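Local atomic coordinates of dermonecrotic toxin (Pasteurella multocida, PDB entry 2EBF), a protein that acts as a potent mitogen and osteolytic dermonecrotic toxin that induces bone resorption and is associated with severe progressive atrophic rhinitis in pigs. Residues 478-483 with 515-520; 509-514 with 546-551; 574-579 with 709-714. All blocks are in the same frame, centred on the assembly; numbering follows the deposited sequence.

Contact 1 (478-483 with 515-520); sequences YYKGNI and RPMPGL
K480 and M517 meet because the lysine leaves its helix fully extended (chi1 179°, CG trans to the backbone N, and no bend further along), whereas the methionine starts out trans and then folds at chi2 (64°). The two side chains therefore run alongside each other in opposite senses: K480 travels toward the backbone of 515-520 while the M517 thioether travels back toward the helix. Midway they touch through CD of K480 and CG of M517, 3.7 Å apart. The methionine ends with CE 3.7 Å from CA of G481, so the methyl lies against the helix backbone at the glycine. At the other end, K480 NZ lies 3.2 Å from O of M517 and 3.4 Å from O of P518; both hydrogen bonds are weak. The ammonium group is held more firmly from beyond the two segments, by OG1 of T510 and O of N508, so polar oxygens surround a buried cation and probably stabilise its charge. Within the C2 region, this packs helix 473-490 against the second strand, 516-517, of a small antiparallel two-stranded sheet in the connection between the parallel strands 498-502 and 528-531 of the six-stranded mixed sheet. G519 follows as the N-cap of helix 520-524, with its CA 3.6 Å from K480 NZ; OE1 of Q522, three residues on, accepts from the N-H of G519, one half of a capping-box pattern, and the glycine has no side chain to return the bond. The first helical residue, L520, completes the apolar side: its CD2 meets CG2 of I483 at 4.2 Å, the two side chains passing at a slant, and L506 from helix 504-507 packs against both.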
loop_
_atom_site.group_PDB
_atom_site.type_symbol
_atom_site.label_atom_id
_atom_site.label_comp_id
_atom_site.label_asym_id
_atom_site.label_seq_id
_atom_site.Cartn_x
_atom_site.Cartn_y
_atom_site.Cartn_z
ATOM N N TYR A 478 2.205 1.146 -9.745
ATOM C CA TYR A 478 1.085 0.400 -9.196
ATOM C C TYR A 478 0.890 -0.896 -9.971
ATOM O O TYR A 478 0.801 -1.969 -9.384
ATOM C CB TYR A 478 -0.226 1.226 -9.214
ATOM C CG TYR A 478 -1.439 0.399 -8.797
ATOM C CD1 TYR A 478 -2.205 -0.293 -9.745
ATOM C CD2 TYR A 478 -1.797 0.283 -7.455
ATOM C CE1 TYR A 478 -3.306 -1.070 -9.354
ATOM C CE2 TYR A 478 -2.886 -0.476 -7.063
ATOM C CZ TYR A 478 -3.633 -1.148 -8.012
ATOM O OH TYR A 478 -4.717 -1.908 -7.610
ATOM N N TYR A 479 0.822 -0.775 -11.293
ATOM C CA TYR A 479 0.585 -1.916 -12.171
ATOM C C TYR A 479 1.740 -2.927 -12.102
ATOM O O TYR A 479 1.517 -4.125 -11.945
ATOM C CB TYR A 479 0.345 -1.415 -13.599
ATOM C CG TYR A 479 0.208 -2.506 -14.623
ATOM C CD1 TYR A 479 -0.920 -3.319 -14.654
ATOM C CD2 TYR A 479 1.213 -2.728 -15.562
ATOM C CE1 TYR A 479 -1.046 -4.328 -15.596
ATOM C CE2 TYR A 479 1.097 -3.738 -16.511
ATOM C CZ TYR A 479 -0.037 -4.533 -16.516
ATOM O OH TYR A 479 -0.158 -5.536 -17.457
ATOM N N LYS A 480 2.970 -2.429 -12.191
ATOM C CA LYS A 480 4.148 -3.292 -12.126
ATOM C C LYS A 480 4.243 -4.010 -10.781
ATOM O O LYS A 480 4.591 -5.192 -10.722
ATOM C CB LYS A 480 5.412 -2.474 -12.364
ATOM C CG LYS A 480 6.698 -3.293 -12.287
ATOM C CD LYS A 480 7.888 -2.389 -12.509
ATOM C CE LYS A 480 9.164 -3.186 -12.648
ATOM N NZ LYS A 480 10.353 -2.278 -12.697
ATOM N N GLY A 481 3.939 -3.284 -9.708
ATOM C CA GLY A 481 4.038 -3.827 -8.360
ATOM C C GLY A 481 3.154 -5.034 -8.152
ATOM O O GLY A 481 3.572 -6.008 -7.531
ATOM N N ASN A 482 1.930 -4.977 -8.669
ATOM C CA ASN A 482 1.001 -6.105 -8.531
ATOM C C ASN A 482 1.448 -7.356 -9.298
ATOM O O ASN A 482 1.201 -8.493 -8.871
ATOM C CB ASN A 482 -0.404 -5.692 -8.965
ATOM C CG ASN A 482 -1.049 -4.685 -8.012
ATOM O OD1 ASN A 482 -1.949 -3.937 -8.412
ATOM N ND2 ASN A 482 -0.603 -4.664 -6.756
ATOM N N ILE A 483 2.104 -7.147 -10.431
ATOM C CA ILE A 483 2.625 -8.257 -11.230
ATOM C C ILE A 483 3.825 -8.904 -10.533
ATOM O O ILE A 483 3.912 -10.116 -10.421
ATOM C CB ILE A 483 2.979 -7.785 -12.656
ATOM C CG1 ILE A 483 1.690 -7.366 -13.368
ATOM C CG2 ILE A 483 3.719 -8.892 -13.441
ATOM C CD1 ILE A 483 1.874 -6.866 -14.772
ATOM N N ARG A 515 13.209 5.928 -4.593
ATOM C CA ARG A 515 14.209 4.898 -4.874
ATOM C C ARG A 515 13.768 4.106 -6.108
ATOM O O ARG A 515 12.678 4.320 -6.616
ATOM C CB ARG A 515 14.367 3.959 -3.674
ATOM C CG ARG A 515 13.177 3.018 -3.476
ATOM C CD ARG A 515 13.250 2.253 -2.172
ATOM N NE ARG A 515 13.102 3.149 -1.030
ATOM C CZ ARG A 515 11.933 3.570 -0.552
ATOM N NH1 ARG A 515 10.790 3.172 -1.111
ATOM N NH2 ARG A 515 11.908 4.394 0.490
ATOM N N PRO A 516 14.627 3.215 -6.620
ATOM C CA PRO A 516 14.173 2.452 -7.776
ATOM C C PRO A 516 13.102 1.412 -7.445
ATOM O O PRO A 516 13.039 0.902 -6.321
ATOM C CB PRO A 516 15.457 1.765 -8.281
ATOM C CG PRO A 516 16.615 2.492 -7.572
ATOM C CD PRO A 516 16.021 2.896 -6.253
ATOM N N MET A 517 12.262 1.125 -8.434
ATOM C CA MET A 517 11.428 -0.075 -8.414
ATOM C C MET A 517 12.155 -1.181 -9.198
ATOM O O MET A 517 12.278 -1.088 -10.416
ATOM C CB MET A 517 10.073 0.219 -9.056
ATOM C CG MET A 517 9.201 -1.000 -9.301
ATOM S SD MET A 517 8.754 -1.763 -7.737
ATOM C CE MET A 517 7.614 -3.017 -8.310
ATOM N N PRO A 518 12.642 -2.221 -8.503
ATOM C CA PRO A 518 13.363 -3.287 -9.195
ATOM C C PRO A 518 12.412 -4.014 -10.129
ATOM O O PRO A 518 11.198 -3.963 -9.921
ATOM C CB PRO A 518 13.810 -4.217 -8.057
ATOM C CG PRO A 518 13.696 -3.390 -6.809
ATOM C CD PRO A 518 12.547 -2.477 -7.057
ATOM N N GLY A 519 12.954 -4.675 -11.148
ATOM C CA GLY A 519 12.126 -5.385 -12.107
ATOM C C GLY A 519 11.861 -6.808 -11.665
ATOM O O GLY A 519 12.404 -7.263 -10.649
ATOM N N LEU A 520 11.051 -7.525 -12.434
ATOM C CA LEU A 520 10.732 -8.930 -12.124
ATOM C C LEU A 520 12.005 -9.738 -11.981
ATOM O O LEU A 520 12.107 -10.647 -11.155
ATOM C CB LEU A 520 9.925 -9.559 -13.261
ATOM C CG LEU A 520 8.446 -9.290 -13.468
ATOM C CD1 LEU A 520 8.131 -9.458 -14.947
ATOM C CD2 LEU A 520 7.589 -10.239 -12.615
#

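Contact 2 (509-514 with 546-551); sequences STPGTG and SRVPIE
The guanidinium of R547 is the flat side-chain group between 509-514 and 546-551, and S509 meets it neither over a face nor at an edge: OG of S509 lies oblique to the group, 4.1 Å from NE of R547, and touches the aliphatic CG of that arginine at 3.8 Å. Their polar ends share a partner outside the segments, since OD2 of D542 receives both S509 OG and R547 NE; a second salt bridge joins R547 NH1 to D342. Two puckered proline rings follow. That of P511 is bordered by two aliphatic side chains: its CG lies 4.0 Å from CG2 of V548, the two side chains pointing the same way, and its CB lies 3.6 Å from CG1 of I550. The ring of P549 rests on the G514 backbone, with CB 3.7 Å from the carbonyl carbon of that glycine. In V548, chi1 of -63° sets CG1 anti to the carbonyl carbon and leaves CG2, the methyl that meets P511, between N and C. The backbone evidence is sharper. I550 N donates to G512 O at 2.8 Å, almost straight (178° at the hydrogen) and in the carbonyl plane, while the return bond from G512 N to V548 O is weak. That same V548 oxygen also lies 3.1 Å from CA of P511, a well-aligned CA-H...O contact (162°). One water extends the pairing, accepting from G514 N and donating to I550 O at 2.7 Å. R547, just upstream, is the centre of an inverse gamma turn. G512 thus bonds to the residues before and after P549, the pattern of a single parallel beta bridge, although the two backbones diverge strongly; through it the loop following strand 537-539 docks onto the small two-stranded antiparallel sheet.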
loop_
_atom_site.group_PDB
_atom_site.type_symbol
_atom_site.label_atom_id
_atom_site.label_comp_id
_atom_site.label_asym_id
_atom_site.label_seq_id
_atom_site.Cartn_x
_atom_site.Cartn_y
_atom_site.Cartn_z
ATOM N N SER A 509 14.626 -2.520 -13.921
ATOM C CA SER A 509 14.246 -1.456 -12.990
ATOM C C SER A 509 13.512 -0.323 -13.674
ATOM O O SER A 509 13.673 -0.102 -14.875
ATOM C CB SER A 509 15.453 -0.926 -12.206
ATOM O OG SER A 509 16.067 -1.968 -11.458
ATOM N N THR A 510 12.673 0.361 -12.905
ATOM C CA THR A 510 11.959 1.554 -13.355
ATOM C C THR A 510 11.919 2.531 -12.166
ATOM O O THR A 510 12.202 2.125 -11.030
ATOM C CB THR A 510 10.510 1.242 -13.785
ATOM O OG1 THR A 510 9.891 0.418 -12.784
ATOM C CG2 THR A 510 10.456 0.553 -15.171
ATOM N N PRO A 511 11.622 3.821 -12.424
ATOM C CA PRO A 511 11.502 4.813 -11.342
ATOM C C PRO A 511 10.473 4.472 -10.260
ATOM O O PRO A 511 9.324 4.129 -10.574
ATOM C CB PRO A 511 11.090 6.081 -12.091
ATOM C CG PRO A 511 11.712 5.928 -13.433
ATOM C CD PRO A 511 11.461 4.460 -13.747
ATOM N N GLY A 512 10.890 4.575 -8.997
ATOM C CA GLY A 512 10.011 4.248 -7.859
ATOM C C GLY A 512 9.915 5.385 -6.852
ATOM O O GLY A 512 10.350 6.514 -7.123
ATOM N N THR A 513 9.351 5.098 -5.686
ATOM C CA THR A 513 9.024 6.170 -4.720
ATOM C C THR A 513 10.212 6.467 -3.816
ATOM O O THR A 513 10.395 5.823 -2.790
ATOM C CB THR A 513 7.779 5.794 -3.878
ATOM O OG1 THR A 513 7.935 4.459 -3.385
ATOM C CG2 THR A 513 6.503 5.865 -4.718
ATOM N N GLY A 514 11.032 7.443 -4.201
ATOM C CA GLY A 514 12.215 7.799 -3.417
ATOM C C GLY A 514 13.386 6.863 -3.658
ATOM O O GLY A 514 14.436 6.992 -3.023
ATOM N N SER A 546 17.436 4.100 -15.512
ATOM C CA SER A 546 16.123 3.613 -15.068
ATOM C C SER A 546 16.099 3.246 -13.593
ATOM O O SER A 546 15.031 3.150 -12.973
ATOM C CB SER A 546 15.706 2.402 -15.902
ATOM O OG SER A 546 15.157 2.818 -17.139
ATOM N N ARG A 547 17.284 3.030 -13.036
ATOM C CA ARG A 547 17.415 2.608 -11.656
ATOM C C ARG A 547 17.494 3.858 -10.784
ATOM O O ARG A 547 18.529 4.147 -10.175
ATOM C CB ARG A 547 18.648 1.712 -11.505
ATOM C CG ARG A 547 18.547 0.752 -10.356
ATOM C CD ARG A 547 19.868 0.103 -10.081
ATOM N NE ARG A 547 20.067 -1.093 -10.884
ATOM C CZ ARG A 547 21.013 -1.989 -10.640
ATOM N NH1 ARG A 547 21.859 -1.797 -9.633
ATOM N NH2 ARG A 547 21.115 -3.078 -11.390
ATOM N N VAL A 548 16.385 4.604 -10.744
ATOM C CA VAL A 548 16.334 5.947 -10.148
ATOM C C VAL A 548 15.002 6.161 -9.411
ATOM O O VAL A 548 14.061 5.387 -9.608
ATOM C CB VAL A 548 16.507 7.065 -11.234
ATOM C CG1 VAL A 548 17.880 6.986 -11.924
ATOM C CG2 VAL A 548 15.388 7.014 -12.274
ATOM N N PRO A 549 14.922 7.189 -8.533
ATOM C CA PRO A 549 13.604 7.600 -8.017
ATOM C C PRO A 549 12.794 8.323 -9.078
ATOM O O PRO A 549 13.367 8.892 -10.000
ATOM C CB PRO A 549 13.947 8.600 -6.899
ATOM C CG PRO A 549 15.415 8.402 -6.624
ATOM C CD PRO A 549 16.010 7.973 -7.926
ATOM N N ILE A 550 11.469 8.280 -8.956
ATOM C CA ILE A 550 10.601 9.155 -9.735
ATOM C C ILE A 550 10.984 10.591 -9.359
ATOM O O ILE A 550 11.270 10.862 -8.198
ATOM C CB ILE A 550 9.106 8.915 -9.397
ATOM C CG1 ILE A 550 8.630 7.565 -9.943
ATOM C CG2 ILE A 550 8.231 10.047 -9.951
ATOM C CD1 ILE A 550 7.406 6.982 -9.207
ATOM N N GLU A 551 11.030 11.483 -10.344
ATOM C CA GLU A 551 11.345 12.890 -10.094
ATOM C C GLU A 551 10.137 13.566 -9.456
ATOM O O GLU A 551 9.015 13.431 -9.948
ATOM C CB GLU A 551 11.725 13.623 -11.387
ATOM C CG GLU A 551 13.102 13.241 -11.956
ATOM C CD GLU A 551 13.669 14.321 -12.867
ATOM O OE1 GLU A 551 12.974 14.717 -13.838
ATOM O OE2 GLU A 551 14.813 14.779 -12.609
HETATM O O HOH W 1 10.386 9.802 -5.889
#

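Contact 3 (574-579 with 709-714); sequences FKLTAG and AQRNRA
F574 N donates to A714 O across 2.7 Å in an almost straight line (171° at the hydrogen), with the donor tilted somewhat from the carbonyl plane. The receiving backbone is the Schellman motif that ends helix 701-711: A714 N bonds to A709 O at 2.9 Å, R713 N to Q710 O at 3.1 Å, and R713 takes the positive phi of the C-prime position. This joins the loop after strand 567-568 to the turn before strand 717-720, two neighbours in the antiparallel six-stranded sheet of the C3 region. O of F574 is buried without a hydrogen-bond partner; what it meets is CA of R713 at 3.0 Å, a short CA-H...O contact. The F574 ring presents its edge to A714 O and to CG of Q710, and K572 makes a cation-pi contact with it. Q710 lies with its extended chain against the K575 carbonyl, CG 3.3 Å from O of that residue. L576 passes at an angle, CD1 3.6 Å from Q710 CB, and its chi2 of 6° is nearly eclipsed, which suggests a strained or poorly fixed side chain. R711 points elsewhere, its NE bound by O of V688. On the exposed flank, CG of K575 sits over one face of the R713 guanidinium, offset toward its rim, a packing of aliphatic carbon on a flat cation. Farther along, one water takes the N-H of T577 and gives a hydrogen to OE1 of Q710, 2.9 Å away.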
loop_
_atom_site.group_PDB
_atom_site.type_symbol
_atom_site.label_atom_id
_atom_site.label_comp_id
_atom_site.label_asym_id
_atom_site.label_seq_id
_atom_site.Cartn_x
_atom_site.Cartn_y
_atom_site.Cartn_z
ATOM N N PHE A 574 2.986 4.877 30.033
ATOM C CA PHE A 574 3.533 3.573 30.362
ATOM C C PHE A 574 3.365 3.286 31.844
ATOM O O PHE A 574 3.333 4.211 32.654
ATOM C CB PHE A 574 4.989 3.489 29.911
ATOM C CG PHE A 574 5.146 3.335 28.419
ATOM C CD1 PHE A 574 5.653 2.161 27.881
ATOM C CD2 PHE A 574 4.749 4.343 27.552
ATOM C CE1 PHE A 574 5.788 2.006 26.500
ATOM C CE2 PHE A 574 4.873 4.189 26.168
ATOM C CZ PHE A 574 5.390 3.023 25.645
ATOM N N LYS A 575 3.201 2.006 32.177
ATOM C CA LYS A 575 2.981 1.556 33.556
ATOM C C LYS A 575 3.596 0.180 33.745
ATOM O O LYS A 575 3.746 -0.586 32.792
ATOM C CB LYS A 575 1.487 1.448 33.882
ATOM C CG LYS A 575 0.658 2.683 33.569
ATOM C CD LYS A 575 -0.812 2.324 33.429
ATOM C CE LYS A 575 -1.589 3.449 32.769
ATOM N NZ LYS A 575 -3.013 3.032 32.569
ATOM N N LEU A 576 3.940 -0.123 34.989
ATOM C CA LEU A 576 4.374 -1.455 35.378
ATOM C C LEU A 576 3.206 -2.441 35.213
ATOM O O LEU A 576 2.081 -2.139 35.610
ATOM C CB LEU A 576 4.847 -1.422 36.830
ATOM C CG LEU A 576 6.323 -1.416 37.261
ATOM C CD1 LEU A 576 7.325 -1.298 36.143
ATOM C CD2 LEU A 576 6.572 -0.379 38.347
ATOM N N THR A 577 3.481 -3.597 34.605
ATOM C CA THR A 577 2.468 -4.629 34.355
ATOM C C THR A 577 2.244 -5.423 35.627
ATOM O O THR A 577 1.113 -5.557 36.106
ATOM C CB THR A 577 2.898 -5.586 33.208
ATOM O OG1 THR A 577 2.585 -4.989 31.945
ATOM C CG2 THR A 577 2.177 -6.943 33.304
ATOM N N ALA A 578 3.342 -5.943 36.168
ATOM C CA ALA A 578 3.330 -6.639 37.441
ATOM C C ALA A 578 3.691 -5.633 38.534
ATOM O O ALA A 578 3.141 -4.520 38.586
ATOM C CB ALA A 578 4.328 -7.790 37.408
ATOM N N GLY A 579 4.617 -6.027 39.399
ATOM C CA GLY A 579 5.158 -5.128 40.400
ATOM C C GLY A 579 6.453 -4.557 39.868
ATOM O O GLY A 579 6.658 -4.479 38.652
ATOM N N ALA A 709 10.672 3.894 31.567
ATOM C CA ALA A 709 9.390 4.507 31.225
ATOM C C ALA A 709 8.269 3.964 32.119
ATOM O O ALA A 709 7.447 4.719 32.630
ATOM C CB ALA A 709 9.062 4.287 29.746
ATOM N N GLN A 710 8.257 2.654 32.319
ATOM C CA GLN A 710 7.207 2.014 33.119
ATOM C C GLN A 710 7.276 2.416 34.590
ATOM O O GLN A 710 6.259 2.772 35.204
ATOM C CB GLN A 710 7.273 0.495 32.965
ATOM C CG GLN A 710 6.796 0.004 31.604
ATOM C CD GLN A 710 6.758 -1.507 31.484
ATOM O OE1 GLN A 710 7.406 -2.230 32.241
ATOM N NE2 GLN A 710 6.006 -1.993 30.500
ATOM N N ARG A 711 8.481 2.389 35.155
ATOM C CA ARG A 711 8.658 2.739 36.569
ATOM C C ARG A 711 8.208 4.165 36.847
ATOM O O ARG A 711 7.633 4.461 37.912
ATOM C CB ARG A 711 10.108 2.528 37.016
ATOM C CG ARG A 711 10.450 1.070 37.216
ATOM C CD ARG A 711 11.938 0.816 37.297
ATOM N NE ARG A 711 12.598 1.541 38.383
ATOM C CZ ARG A 711 13.921 1.612 38.514
ATOM N NH1 ARG A 711 14.694 0.993 37.638
ATOM N NH2 ARG A 711 14.473 2.286 39.513
ATOM N N ASN A 712 8.449 5.037 35.876
ATOM C CA ASN A 712 8.140 6.445 36.014
ATOM C C ASN A 712 6.763 6.849 35.497
ATOM O O ASN A 712 6.443 8.046 35.456
ATOM C CB ASN A 712 9.232 7.275 35.338
ATOM C CG ASN A 712 10.502 7.314 36.150
ATOM O OD1 ASN A 712 10.549 7.925 37.228
ATOM N ND2 ASN A 712 11.539 6.660 35.651
ATOM N N ARG A 713 5.963 5.857 35.093
ATOM C CA ARG A 713 4.637 6.094 34.518
ATOM C C ARG A 713 4.728 7.188 33.448
ATOM O O ARG A 713 3.941 8.140 33.432
ATOM C CB ARG A 713 3.611 6.429 35.612
ATOM C CG ARG A 713 3.433 5.282 36.643
ATOM C CD ARG A 713 2.461 5.660 37.753
ATOM N NE ARG A 713 1.102 5.823 37.235
ATOM C CZ ARG A 713 0.225 4.827 37.097
ATOM N NH1 ARG A 713 0.557 3.585 37.443
ATOM N NH2 ARG A 713 -0.985 5.073 36.609
ATOM N N ALA A 714 5.726 7.032 32.576
ATOM C CA ALA A 714 6.060 8.009 31.544
ATOM C C ALA A 714 4.944 8.192 30.529
ATOM O O ALA A 714 4.386 7.207 30.034
ATOM C CB ALA A 714 7.341 7.581 30.829
HETATM O O HOH W 2 3.707 1.682 37.034
HETATM O O HOH W 3 6.090 -4.317 33.685
#

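In the fold
Contacts 1 and 2 belong to one assembly in the C2 region: their segments alternate, their centres are 10 Å apart, and they share the paired strands 510-511 and 516-517. T510 connects them through OG1 and O. Contact 1 is buried and made by long side chains that reach the opposite backbone and by an apolar pair; contact 2 is partly buried, made largely by backbone and prolines, with a water at its margin. Contact 3 stands apart in the C3 region, its nearest atoms about 26 Å from contact 1. Also partly buried, it joins a loop to a helix end by one strong backbone hydrogen bond, with waters, and lysine CG over an arginine guanidinium, outside.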